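Local coordinates for protein enterotoxin-like toxin X (Staphylococcus aureus, PDB 5U75) that inhibits phagocytosis and killing by human neutrophils, binding their surface glycoproteins in a sialic acid-dependent manner through a site for sialyl Lewis X, at residues A[70-74]-A[75-79]; A[92-95]-A[96-100]; A[101-105]-A[106-110]. All blocks are in the same frame, centred on the assembly; numbering follows the deposited sequence.

Contact 1 (A[70-74]-A[75-79]); sequences YTVAG and RVYTP
Arg75, Tyr70 and Tyr77 give up the most surface where strand 61-72 folds back on strand 75-86 in a beta hairpin with a two-residue turn. The hairpin joins two strands of the beta-grasp domain's sheet, 75-86 being the outermost on that side. The two short strands run antiparallel at 149°, and the reversal is a type I' turn from Val72 to Arg75, in which Ala73 and Gly74 both take positive phi; glycine suits such angles readily. Two hydrogen-bonded pairs frame the hairpin. Tyr70 and Tyr77 exchange two backbone bonds, the one from Tyr70 N to Tyr77 O (3.0 Å) being almost straight at 171°. Val72 and Arg75 exchange two more, and Arg75 N to Val72 O (3.0 Å) closes the turn.

Tyr77 CG lies beside its own backbone N, opposite the carbonyl carbon (chi1 -59°), which sends the ring back toward the turn, beside Val72. Tyr70 O lies at the edge of this ring, in its plane, 3.5 Å from Tyr77 CD2, while Val72 CB touches Tyr77 CE2 at 4.2 Å. Tyr70 instead swings its ring away from the partner strand, and Val72 CG2 sits over the rim of one face. Beyond the hairpin, Tyr70 packs on Leu158 and Leu108 and meets the ring of Tyr106. The base of the Arg75 side chain stays at the turn, CB 3.6 Å from Val72 O; the extended chain then leads away.

Thr71 and Val76 form the non-hydrogen-bonded pair on the other face, with Thr71 OG1 3.3 Å from Val76 CG2; both are beta-branched, as befits extended strands. The chemistry is thus divided: main-chain bonds fix the register, while of the large side chains Tyr70 is buried and Arg75 and Tyr77 remain exposed.

Contact 2 (A[92-95]-A[96-100]); sequences LKEL and DHIIR
Residues 92-100 form the first turns of helix 92-104, where Asp96, His97, Ile98 and Ile99 each donate a backbone N-H to the carbonyl four residues earlier, as in Asp96 N to Leu92 O at 2.8 Å.

Leu95 and Ile99 form an apolar ridge one turn apart. Ile99 CG1 is turned beside its own backbone N (chi1 -71°), which brings CD1 back along the helix to Leu95 CG at 3.9 Å. The two side chains cross obliquely, and both rest on Ile121 of strand 118-123. Ile98 uses the same first torsion to lay CD1 alongside the aliphatic part of Glu94, 4.1 Å from its CG, and the pair points the same way. The carboxylate of Glu94 reaches on to a salt bridge with Lys43, so its methylenes serve packing while its charge is answered elsewhere.

Asp96 and Arg100, also one turn apart, form a salt bridge. Arg100 grips a single oxygen side-on: NE lies 2.7 Å and NH2 2.9 Å from Asp96 OD1, which is met on its syn side and lies in the guanidinium plane. The two nitrogens approach from opposite faces of the carboxylate. Asp96 OD2 has separate partners, Tyr35 OH and a water that also donates to Lys93 O.

Leu92 belongs to the glycan pocket, its side chain about 4 Å from the bound sialic acid. With the Leu95-Ile99 and Asp96-Arg100 pairs, the helix combines an apolar side, suited to lying across the beta-grasp sheet, with buried charges whose partners probably lessen the cost of burial and probably hold the Asp96 carboxylate in place.

Contact 3 (A[101-105]-A[106-110]); sequences FAHIS and YGLYM
His103 and Tyr106 meet through His103 ND1 and Tyr106 OH, 2.7 Å apart in a nearly straight hydrogen bond (165°) in which either could be the donor. The hydroxyl sits at the imidazole edge, in plane, and the two side chains lie side by side with ring planes at 64°. Tyr106 CG stands between its backbone N and carbonyl carbon (chi1 67°), the crowded position, folding the phenol back over the helix end with His103 O 3.2 Å above the ring centre.

That same carbonyl accepts backbone bonds from Tyr106 N (3.0 Å) and Leu108 N (3.2 Å), which come from opposite faces of its plane. Leu108 N to His103 O and Gly107 N to Ile104 O (2.9 Å) together make a Schellman motif in which Gly107, with positive phi, lets the chain leave the helix. Leu108 then turns inward, its CD2 3.6 Å from His103 CB, while Ile104 CD1 meets the edge of the Tyr109 ring.

Further out, Phe156 packs edge-to-face with His103, and Tyr109 OH bonds to Ser133 O. Ser105 OG joins Ala102 O to Arg81. Tyrosine suits position 106, since its ring covers the helix end while its hydroxyl meets His103 ND1; the cap consequently gives the carbonyls of His103 and Ile104 hydrogen-bond partners, while His103 and Tyr106 pack on Leu158 and Phe156.

Contact 2 is the buried one, its centre about 6 Å from that of the chain, whereas the centre of contact 1, a hairpin end, lies about 16 Å from it; contacts 1 and 3 are both partly buried, contact 1 with more exposed residues. Contacts 2 and 3 share helix 92-104, one at its start beside the sialic acid, the other at its capped end, and Arg100 NH1 probably bonds Tyr109 OH across them. Contact 1 belongs to the sheet but reaches contact 3 through Pro79, which packs on Tyr106. Contacts 1 and 2 do not touch. Chemistry follows place: paired strand backbones outside, apolar ridges with paired charges inside, and aromatic capping at the junction.

Contact 1 (A[70-74]-A[75-79])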
ATOM      1  N   TYR A  70      -7.219  -9.967   1.603  1.00 16.21           N
ATOM      2  CA  TYR A  70      -7.068 -10.108   0.164  1.00 16.87           C
ATOM      3  C   TYR A  70      -7.770 -11.426  -0.175  1.00 16.95           C
ATOM      4  O   TYR A  70      -7.315 -12.490   0.218  1.00 16.81           O
ATOM      5  CB  TYR A  70      -5.590 -10.175  -0.216  1.00 17.06           C
ATOM      6  CG  TYR A  70      -5.297 -10.324  -1.691  1.00 18.53           C
ATOM      7  CD1 TYR A  70      -5.927  -9.512  -2.638  1.00 19.92           C
ATOM      8  CD2 TYR A  70      -4.366 -11.251  -2.151  1.00 19.84           C
ATOM      9  CE1 TYR A  70      -5.651  -9.639  -3.990  1.00 20.14           C
ATOM     10  CE2 TYR A  70      -4.083 -11.368  -3.500  1.00 21.47           C
ATOM     11  CZ  TYR A  70      -4.720 -10.539  -4.404  1.00 21.12           C
ATOM     12  OH  TYR A  70      -4.443 -10.663  -5.732  1.00 22.86           O
ATOM     13  N   THR A  71      -8.889 -11.335  -0.883  1.00 18.60           N
ATOM     14  CA  THR A  71      -9.746 -12.504  -1.114  1.00 18.93           C
ATOM     15  C   THR A  71      -9.643 -12.839  -2.586  1.00 19.97           C
ATOM     16  O   THR A  71      -9.972 -11.998  -3.407  1.00 21.75           O
ATOM     17  CB  THR A  71     -11.197 -12.198  -0.710  1.00 19.15           C
ATOM     18  OG1 THR A  71     -11.244 -11.812   0.663  1.00 19.63           O
ATOM     19  CG2 THR A  71     -12.102 -13.444  -0.887  1.00 19.25           C
ATOM     20  N   VAL A  72      -9.170 -14.044  -2.910  1.00 19.17           N
ATOM     21  CA  VAL A  72      -8.983 -14.469  -4.295  1.00 19.48           C
ATOM     22  C   VAL A  72      -9.960 -15.598  -4.591  1.00 19.21           C
ATOM     23  O   VAL A  72      -9.944 -16.632  -3.906  1.00 18.49           O
ATOM     24  CB  VAL A  72      -7.552 -14.939  -4.575  1.00 20.65           C
ATOM     25  CG1 VAL A  72      -7.384 -15.312  -6.040  1.00 20.83           C
ATOM     26  CG2 VAL A  72      -6.548 -13.835  -4.207  1.00 21.23           C
ATOM     27  N   ALA A  73     -10.815 -15.384  -5.590  1.00 19.67           N
ATOM     28  CA  ALA A  73     -11.839 -16.365  -5.983  1.00 18.65           C
ATOM     29  C   ALA A  73     -12.609 -16.895  -4.768  1.00 17.78           C
ATOM     30  O   ALA A  73     -12.831 -18.097  -4.625  1.00 18.13           O
ATOM     31  CB  ALA A  73     -11.205 -17.498  -6.773  1.00 19.62           C
ATOM     32  N   GLY A  74     -12.996 -15.981  -3.886  1.00 15.94           N
ATOM     33  CA  GLY A  74     -13.816 -16.285  -2.731  1.00 16.75           C
ATOM     34  C   GLY A  74     -13.127 -16.927  -1.535  1.00 16.10           C
ATOM     35  O   GLY A  74     -13.817 -17.362  -0.625  1.00 15.80           O
ATOM     36  N   ARG A  75     -11.784 -16.985  -1.532  1.00 16.89           N
ATOM     37  CA  ARG A  75     -11.008 -17.502  -0.415  1.00 16.50           C
ATOM     38  C   ARG A  75     -10.229 -16.349   0.191  1.00 17.29           C
ATOM     39  O   ARG A  75      -9.494 -15.663  -0.525  1.00 16.01           O
ATOM     40  CB  ARG A  75     -10.045 -18.574  -0.867  1.00 16.91           C
ATOM     41  CG  ARG A  75     -10.703 -19.829  -1.433  1.00 17.70           C
ATOM     42  CD  ARG A  75      -9.660 -20.873  -1.800  1.00 18.32           C
ATOM     43  NE  ARG A  75     -10.252 -22.121  -2.323  1.00 17.78           N
ATOM     44  CZ  ARG A  75     -10.702 -23.134  -1.588  1.00 18.60           C
ATOM     45  NH1 ARG A  75     -10.651 -23.104  -0.252  1.00 18.45           N
ATOM     46  NH2 ARG A  75     -11.203 -24.216  -2.210  1.00 19.39           N
ATOM     47  N   VAL A  76     -10.410 -16.135   1.489  1.00 16.79           N
ATOM     48  CA  VAL A  76      -9.777 -15.029   2.189  1.00 17.10           C
ATOM     49  C   VAL A  76      -8.329 -15.352   2.610  1.00 17.39           C
ATOM     50  O   VAL A  76      -8.060 -16.386   3.226  1.00 17.35           O
ATOM     51  CB  VAL A  76     -10.596 -14.609   3.432  1.00 17.09           C
ATOM     52  CG1 VAL A  76      -9.847 -13.548   4.239  1.00 17.11           C
ATOM     53  CG2 VAL A  76     -11.955 -14.075   3.011  1.00 17.60           C
ATOM     54  N   TYR A  77      -7.417 -14.433   2.291  1.00 17.54           N
ATOM     55  CA  TYR A  77      -6.045 -14.429   2.814  1.00 17.89           C
ATOM     56  C   TYR A  77      -5.855 -13.201   3.706  1.00 17.63           C
ATOM     57  O   TYR A  77      -6.502 -12.170   3.519  1.00 15.83           O
ATOM     58  CB  TYR A  77      -5.029 -14.469   1.672  1.00 19.34           C
ATOM     59  CG  TYR A  77      -5.260 -15.704   0.849  1.00 21.07           C
ATOM     60  CD1 TYR A  77      -4.707 -16.928   1.241  1.00 21.67           C
ATOM     61  CD2 TYR A  77      -6.084 -15.678  -0.274  1.00 22.27           C
ATOM     62  CE1 TYR A  77      -4.934 -18.082   0.513  1.00 23.59           C
ATOM     63  CE2 TYR A  77      -6.314 -16.838  -1.017  1.00 22.58           C
ATOM     64  CZ  TYR A  77      -5.747 -18.034  -0.601  1.00 24.52           C
ATOM     65  OH  TYR A  77      -5.981 -19.198  -1.308  1.00 27.41           O
ATOM     66  N   THR A  78      -4.982 -13.336   4.695  1.00 18.47           N
ATOM     67  CA  THR A  78      -4.773 -12.310   5.708  1.00 19.27           C
ATOM     68  C   THR A  78      -3.256 -12.017   5.807  1.00 20.40           C
ATOM     69  O   THR A  78      -2.628 -12.354   6.794  1.00 20.53           O
ATOM     70  CB  THR A  78      -5.338 -12.755   7.081  1.00 20.12           C
ATOM     71  OG1 THR A  78      -4.755 -14.009   7.472  1.00 20.49           O
ATOM     72  CG2 THR A  78      -6.841 -12.910   7.000  1.00 20.80           C
ATOM     73  N   PRO A  79      -2.666 -11.436   4.748  1.00 21.28           N
ATOM     74  CA  PRO A  79      -1.206 -11.217   4.744  1.00 21.68           C
ATOM     75  C   PRO A  79      -0.814 -10.224   5.831  1.00 20.91           C
ATOM     76  O   PRO A  79      -1.565  -9.304   6.084  1.00 21.10           O
ATOM     77  CB  PRO A  79      -0.932 -10.675   3.333  1.00 22.94           C
ATOM     78  CG  PRO A  79      -2.232 -10.088   2.875  1.00 22.84           C
ATOM     79  CD  PRO A  79      -3.313 -10.908   3.527  1.00 22.71           C
TER

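Contact 2 (A[92-95]-A[96-100])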
ATOM      1  N   LEU A  92       0.941  12.379   0.008  1.00 15.68           N
ATOM      2  CA  LEU A  92       0.089  11.229  -0.287  1.00 15.54           C
ATOM      3  C   LEU A  92       0.645  10.388  -1.449  1.00 15.51           C
ATOM      4  O   LEU A  92       0.520   9.170  -1.444  1.00 14.64           O
ATOM      5  CB  LEU A  92      -1.353  11.673  -0.532  1.00 15.14           C
ATOM      6  CG  LEU A  92      -2.380  10.560  -0.800  1.00 15.06           C
ATOM      7  CD1 LEU A  92      -2.345   9.496   0.293  1.00 15.16           C
ATOM      8  CD2 LEU A  92      -3.758  11.205  -0.892  1.00 15.06           C
ATOM      9  N   LYS A  93       1.321  11.013  -2.420  1.00 16.16           N
ATOM     10  CA  LYS A  93       1.943  10.238  -3.481  1.00 16.81           C
ATOM     11  C   LYS A  93       2.943   9.263  -2.886  1.00 15.91           C
ATOM     12  O   LYS A  93       2.988   8.093  -3.248  1.00 14.72           O
ATOM     13  CB  LYS A  93       2.615  11.124  -4.528  1.00 18.61           C
ATOM     14  CG  LYS A  93       3.186  10.341  -5.695  1.00 20.99           C
ATOM     15  CD  LYS A  93       3.836  11.264  -6.724  1.00 23.47           C
ATOM     16  CE  LYS A  93       4.218  10.505  -7.974  1.00 26.29           C
ATOM     17  NZ  LYS A  93       5.191  11.303  -8.783  1.00 28.81           N
ATOM     18  N   GLU A  94       3.745   9.769  -1.951  1.00 15.62           N
ATOM     19  CA  GLU A  94       4.753   8.961  -1.288  0.50 15.90           C
ATOM     20  C   GLU A  94       4.149   7.833  -0.444  1.00 15.45           C
ATOM     21  O   GLU A  94       4.564   6.689  -0.529  1.00 15.53           O
ATOM     22  CB  GLU A  94       5.583   9.875  -0.407  0.50 16.56           C
ATOM     23  CG  GLU A  94       6.840   9.251   0.116  0.50 17.09           C
ATOM     24  CD  GLU A  94       7.708  10.287   0.776  0.50 18.08           C
ATOM     25  OE1 GLU A  94       8.254  11.175   0.088  0.50 16.56           O
ATOM     26  OE2 GLU A  94       7.851  10.180   2.006  0.50 19.82           O
ATOM     27  N   LEU A  95       3.162   8.175   0.371  1.00 15.30           N
ATOM     28  CA  LEU A  95       2.539   7.186   1.273  1.00 16.16           C
ATOM     29  C   LEU A  95       1.747   6.132   0.497  1.00 15.65           C
ATOM     30  O   LEU A  95       1.872   4.925   0.747  1.00 15.20           O
ATOM     31  CB  LEU A  95       1.651   7.925   2.277  1.00 17.55           C
ATOM     32  CG  LEU A  95       1.232   7.180   3.527  1.00 20.94           C
ATOM     33  CD1 LEU A  95       2.454   6.639   4.279  1.00 22.17           C
ATOM     34  CD2 LEU A  95       0.401   8.113   4.406  1.00 21.27           C
ATOM     35  N   ASP A  96       0.941   6.594  -0.456  1.00 15.70           N
ATOM     36  CA  ASP A  96       0.287   5.692  -1.439  1.00 15.09           C
ATOM     37  C   ASP A  96       1.285   4.720  -2.077  1.00 15.10           C
ATOM     38  O   ASP A  96       1.062   3.510  -2.136  1.00 14.96           O
ATOM     39  CB  ASP A  96      -0.459   6.530  -2.491  1.00 15.78           C
ATOM     40  CG  ASP A  96      -1.017   5.698  -3.623  1.00 16.57           C
ATOM     41  OD1 ASP A  96      -1.987   4.919  -3.413  1.00 17.24           O
ATOM     42  OD2 ASP A  96      -0.462   5.825  -4.729  1.00 16.67           O
ATOM     43  N   HIS A  97       2.427   5.239  -2.512  1.00 14.20           N
ATOM     44  CA  HIS A  97       3.441   4.408  -3.121  1.00 13.91           C
ATOM     45  C   HIS A  97       3.944   3.315  -2.205  1.00 13.68           C
ATOM     46  O   HIS A  97       3.942   2.140  -2.564  1.00 13.24           O
ATOM     47  CB  HIS A  97       4.656   5.211  -3.614  1.00 14.49           C
ATOM     48  CG  HIS A  97       5.653   4.349  -4.298  1.00 15.28           C
ATOM     49  ND1 HIS A  97       5.533   4.004  -5.625  1.00 15.91           N
ATOM     50  CD2 HIS A  97       6.700   3.642  -3.814  1.00 15.75           C
ATOM     51  CE1 HIS A  97       6.500   3.165  -5.945  1.00 16.68           C
ATOM     52  NE2 HIS A  97       7.216   2.920  -4.858  1.00 16.87           N
ATOM     53  N   ILE A  98       4.388   3.725  -1.022  1.00 13.37           N
ATOM     54  CA  ILE A  98       4.997   2.790  -0.075  1.00 13.58           C
ATOM     55  C   ILE A  98       3.981   1.744   0.389  1.00 13.59           C
ATOM     56  O   ILE A  98       4.301   0.558   0.484  1.00 13.53           O
ATOM     57  CB  ILE A  98       5.614   3.547   1.127  1.00 13.91           C
ATOM     58  CG1 ILE A  98       6.761   4.446   0.630  1.00 14.29           C
ATOM     59  CG2 ILE A  98       6.090   2.570   2.198  1.00 14.31           C
ATOM     60  CD1 ILE A  98       7.266   5.439   1.654  1.00 13.89           C
ATOM     61  N   ILE A  99       2.749   2.184   0.644  1.00 13.65           N
ATOM     62  CA  ILE A  99       1.694   1.260   1.024  1.00 13.63           C
ATOM     63  C   ILE A  99       1.446   0.224  -0.064  1.00 13.41           C
ATOM     64  O   ILE A  99       1.403  -0.969   0.235  1.00 14.02           O
ATOM     65  CB  ILE A  99       0.395   1.989   1.397  1.00 13.59           C
ATOM     66  CG1 ILE A  99       0.595   2.700   2.734  1.00 13.44           C
ATOM     67  CG2 ILE A  99      -0.783   1.014   1.486  1.00 13.96           C
ATOM     68  CD1 ILE A  99      -0.467   3.737   3.036  1.00 13.58           C
ATOM     69  N   ARG A 100       1.286   0.650  -1.309  1.00 13.37           N
ATOM     70  CA  ARG A 100       1.016  -0.325  -2.379  1.00 14.18           C
ATOM     71  C   ARG A 100       2.207  -1.238  -2.625  1.00 14.40           C
ATOM     72  O   ARG A 100       2.024  -2.425  -2.908  1.00 14.19           O
ATOM     73  CB  ARG A 100       0.541   0.356  -3.659  1.00 14.14           C
ATOM     74  CG  ARG A 100      -0.712   1.165  -3.464  1.00 14.58           C
ATOM     75  CD  ARG A 100      -1.513   1.336  -4.740  1.00 14.28           C
ATOM     76  NE  ARG A 100      -2.334   2.522  -4.690  1.00 14.48           N
ATOM     77  CZ  ARG A 100      -3.327   2.828  -5.524  1.00 15.13           C
ATOM     78  NH1 ARG A 100      -3.711   1.990  -6.478  1.00 14.49           N
ATOM     79  NH2 ARG A 100      -3.956   3.983  -5.374  1.00 15.71           N
TER
HETATM   80  O   HOH W   1       1.926   7.012  -5.452  1.00 16.38           O

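Contact 3 (A[101-105]-A[106-110])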
ATOM      1  N   PHE A 101       3.435  -0.716  -2.466  1.00 14.09           N
ATOM      2  CA  PHE A 101       4.628  -1.559  -2.502  1.00 14.57           C
ATOM      3  C   PHE A 101       4.554  -2.725  -1.497  1.00 14.22           C
ATOM      4  O   PHE A 101       4.838  -3.879  -1.842  1.00 15.57           O
ATOM      5  CB  PHE A 101       5.884  -0.706  -2.242  1.00 15.00           C
ATOM      6  CG  PHE A 101       7.161  -1.478  -2.304  1.00 15.77           C
ATOM      7  CD1 PHE A 101       7.644  -2.155  -1.182  1.00 15.73           C
ATOM      8  CD2 PHE A 101       7.907  -1.523  -3.486  1.00 16.60           C
ATOM      9  CE1 PHE A 101       8.843  -2.863  -1.232  1.00 17.37           C
ATOM     10  CE2 PHE A 101       9.104  -2.224  -3.534  1.00 17.14           C
ATOM     11  CZ  PHE A 101       9.576  -2.891  -2.413  1.00 17.43           C
ATOM     12  N   ALA A 102       4.124  -2.419  -0.272  1.00 14.25           N
ATOM     13  CA  ALA A 102       3.921  -3.440   0.767  1.00 14.52           C
ATOM     14  C   ALA A 102       2.863  -4.480   0.371  1.00 14.43           C
ATOM     15  O   ALA A 102       3.025  -5.681   0.636  1.00 15.71           O
ATOM     16  CB  ALA A 102       3.562  -2.781   2.076  1.00 14.33           C
ATOM     17  N   HIS A 103       1.805  -4.032  -0.297  1.00 15.07           N
ATOM     18  CA  HIS A 103       0.804  -4.975  -0.851  1.00 15.82           C
ATOM     19  C   HIS A 103       1.354  -5.868  -1.948  1.00 16.21           C
ATOM     20  O   HIS A 103       1.102  -7.088  -1.955  1.00 16.55           O
ATOM     21  CB  HIS A 103      -0.439  -4.241  -1.339  1.00 16.07           C
ATOM     22  CG  HIS A 103      -1.288  -3.707  -0.235  1.00 17.07           C
ATOM     23  ND1 HIS A 103      -2.433  -4.339   0.195  1.00 18.04           N
ATOM     24  CD2 HIS A 103      -1.151  -2.612   0.550  1.00 17.91           C
ATOM     25  CE1 HIS A 103      -2.976  -3.647   1.176  1.00 18.09           C
ATOM     26  NE2 HIS A 103      -2.218  -2.593   1.412  1.00 18.53           N
ATOM     27  N   ILE A 104       2.120  -5.284  -2.871  1.00 16.54           N
ATOM     28  CA  ILE A 104       2.789  -6.054  -3.909  1.00 17.34           C
ATOM     29  C   ILE A 104       3.642  -7.174  -3.300  1.00 18.37           C
ATOM     30  O   ILE A 104       3.697  -8.286  -3.871  1.00 18.15           O
ATOM     31  CB  ILE A 104       3.599  -5.150  -4.890  1.00 17.55           C
ATOM     32  CG1 ILE A 104       2.631  -4.359  -5.777  1.00 17.76           C
ATOM     33  CG2 ILE A 104       4.575  -5.985  -5.745  1.00 19.03           C
ATOM     34  CD1 ILE A 104       3.274  -3.290  -6.635  1.00 18.49           C
ATOM     35  N   SER A 105       4.265  -6.917  -2.138  1.00 17.37           N
ATOM     36  CA  SER A 105       5.084  -7.947  -1.455  1.00 18.08           C
ATOM     37  C   SER A 105       4.328  -9.199  -0.987  1.00 19.12           C
ATOM     38  O   SER A 105       4.979 -10.186  -0.638  1.00 19.71           O
ATOM     39  CB  SER A 105       5.861  -7.351  -0.257  1.00 18.05           C
ATOM     40  OG  SER A 105       5.031  -7.168   0.883  1.00 16.38           O
ATOM     41  N   TYR A 106       2.988  -9.171  -0.915  1.00 18.75           N
ATOM     42  CA  TYR A 106       2.224 -10.421  -0.697  1.00 19.17           C
ATOM     43  C   TYR A 106       1.565 -10.979  -1.963  1.00 20.19           C
ATOM     44  O   TYR A 106       0.937 -12.043  -1.908  1.00 21.80           O
ATOM     45  CB  TYR A 106       1.185 -10.289   0.424  1.00 18.35           C
ATOM     46  CG  TYR A 106       0.023  -9.352   0.168  1.00 17.79           C
ATOM     47  CD1 TYR A 106      -0.955  -9.644  -0.805  1.00 17.99           C
ATOM     48  CD2 TYR A 106      -0.145  -8.204   0.932  1.00 17.26           C
ATOM     49  CE1 TYR A 106      -2.012  -8.797  -1.022  1.00 17.08           C
ATOM     50  CE2 TYR A 106      -1.225  -7.358   0.727  1.00 17.07           C
ATOM     51  CZ  TYR A 106      -2.147  -7.673  -0.257  1.00 17.38           C
ATOM     52  OH  TYR A 106      -3.201  -6.858  -0.479  1.00 18.71           O
ATOM     53  N   GLY A 107       1.651 -10.250  -3.069  1.00 20.81           N
ATOM     54  CA  GLY A 107       1.072 -10.693  -4.334  1.00 21.02           C
ATOM     55  C   GLY A 107       0.128  -9.740  -5.037  1.00 21.29           C
ATOM     56  O   GLY A 107      -0.356 -10.070  -6.123  1.00 21.65           O
ATOM     57  N   LEU A 108      -0.148  -8.562  -4.467  1.00 20.44           N
ATOM     58  CA  LEU A 108      -1.034  -7.616  -5.148  1.00 20.01           C
ATOM     59  C   LEU A 108      -0.432  -7.202  -6.500  1.00 20.07           C
ATOM     60  O   LEU A 108       0.782  -7.083  -6.643  1.00 18.66           O
ATOM     61  CB  LEU A 108      -1.371  -6.384  -4.296  1.00 19.86           C
ATOM     62  CG  LEU A 108      -2.615  -5.615  -4.768  1.00 20.10           C
ATOM     63  CD1 LEU A 108      -3.904  -6.381  -4.463  1.00 20.16           C
ATOM     64  CD2 LEU A 108      -2.683  -4.229  -4.157  1.00 20.77           C
ATOM     65  N   TYR A 109      -1.298  -7.063  -7.494  1.00 19.71           N
ATOM     66  CA  TYR A 109      -0.920  -6.651  -8.866  1.00 21.36           C
ATOM     67  C   TYR A 109      -0.046  -7.624  -9.652  1.00 24.21           C
ATOM     68  O   TYR A 109       0.545  -7.230 -10.670  1.00 25.96           O
ATOM     69  CB  TYR A 109      -0.289  -5.241  -8.905  1.00 20.50           C
ATOM     70  CG  TYR A 109      -1.128  -4.128  -8.341  1.00 19.96           C
ATOM     71  CD1 TYR A 109      -2.508  -4.069  -8.557  1.00 20.09           C
ATOM     72  CD2 TYR A 109      -0.540  -3.094  -7.628  1.00 19.01           C
ATOM     73  CE1 TYR A 109      -3.264  -3.038  -8.054  1.00 19.30           C
ATOM     74  CE2 TYR A 109      -1.293  -2.059  -7.124  1.00 18.86           C
ATOM     75  CZ  TYR A 109      -2.653  -2.026  -7.328  1.00 19.37           C
ATOM     76  OH  TYR A 109      -3.374  -0.987  -6.824  1.00 18.07           O
ATOM     77  N   MET A 110       0.019  -8.878  -9.223  0.50 24.83           N
ATOM     78  CA  MET A 110       0.711  -9.897  -9.984  0.50 27.05           C
ATOM     79  C   MET A 110      -0.318 -10.631 -10.822  0.50 27.51           C
ATOM     80  O   MET A 110      -1.500 -10.664 -10.476  0.50 26.35           O
ATOM     81  CB  MET A 110       1.448 -10.832  -9.039  0.50 28.76           C
ATOM     82  CG  MET A 110       2.632 -10.133  -8.401  0.50 30.49           C
ATOM     83  SD  MET A 110       3.523 -11.127  -7.196  0.50 32.84           S
ATOM     84  CE  MET A 110       5.083 -10.248  -7.137  0.50 32.08           C
TER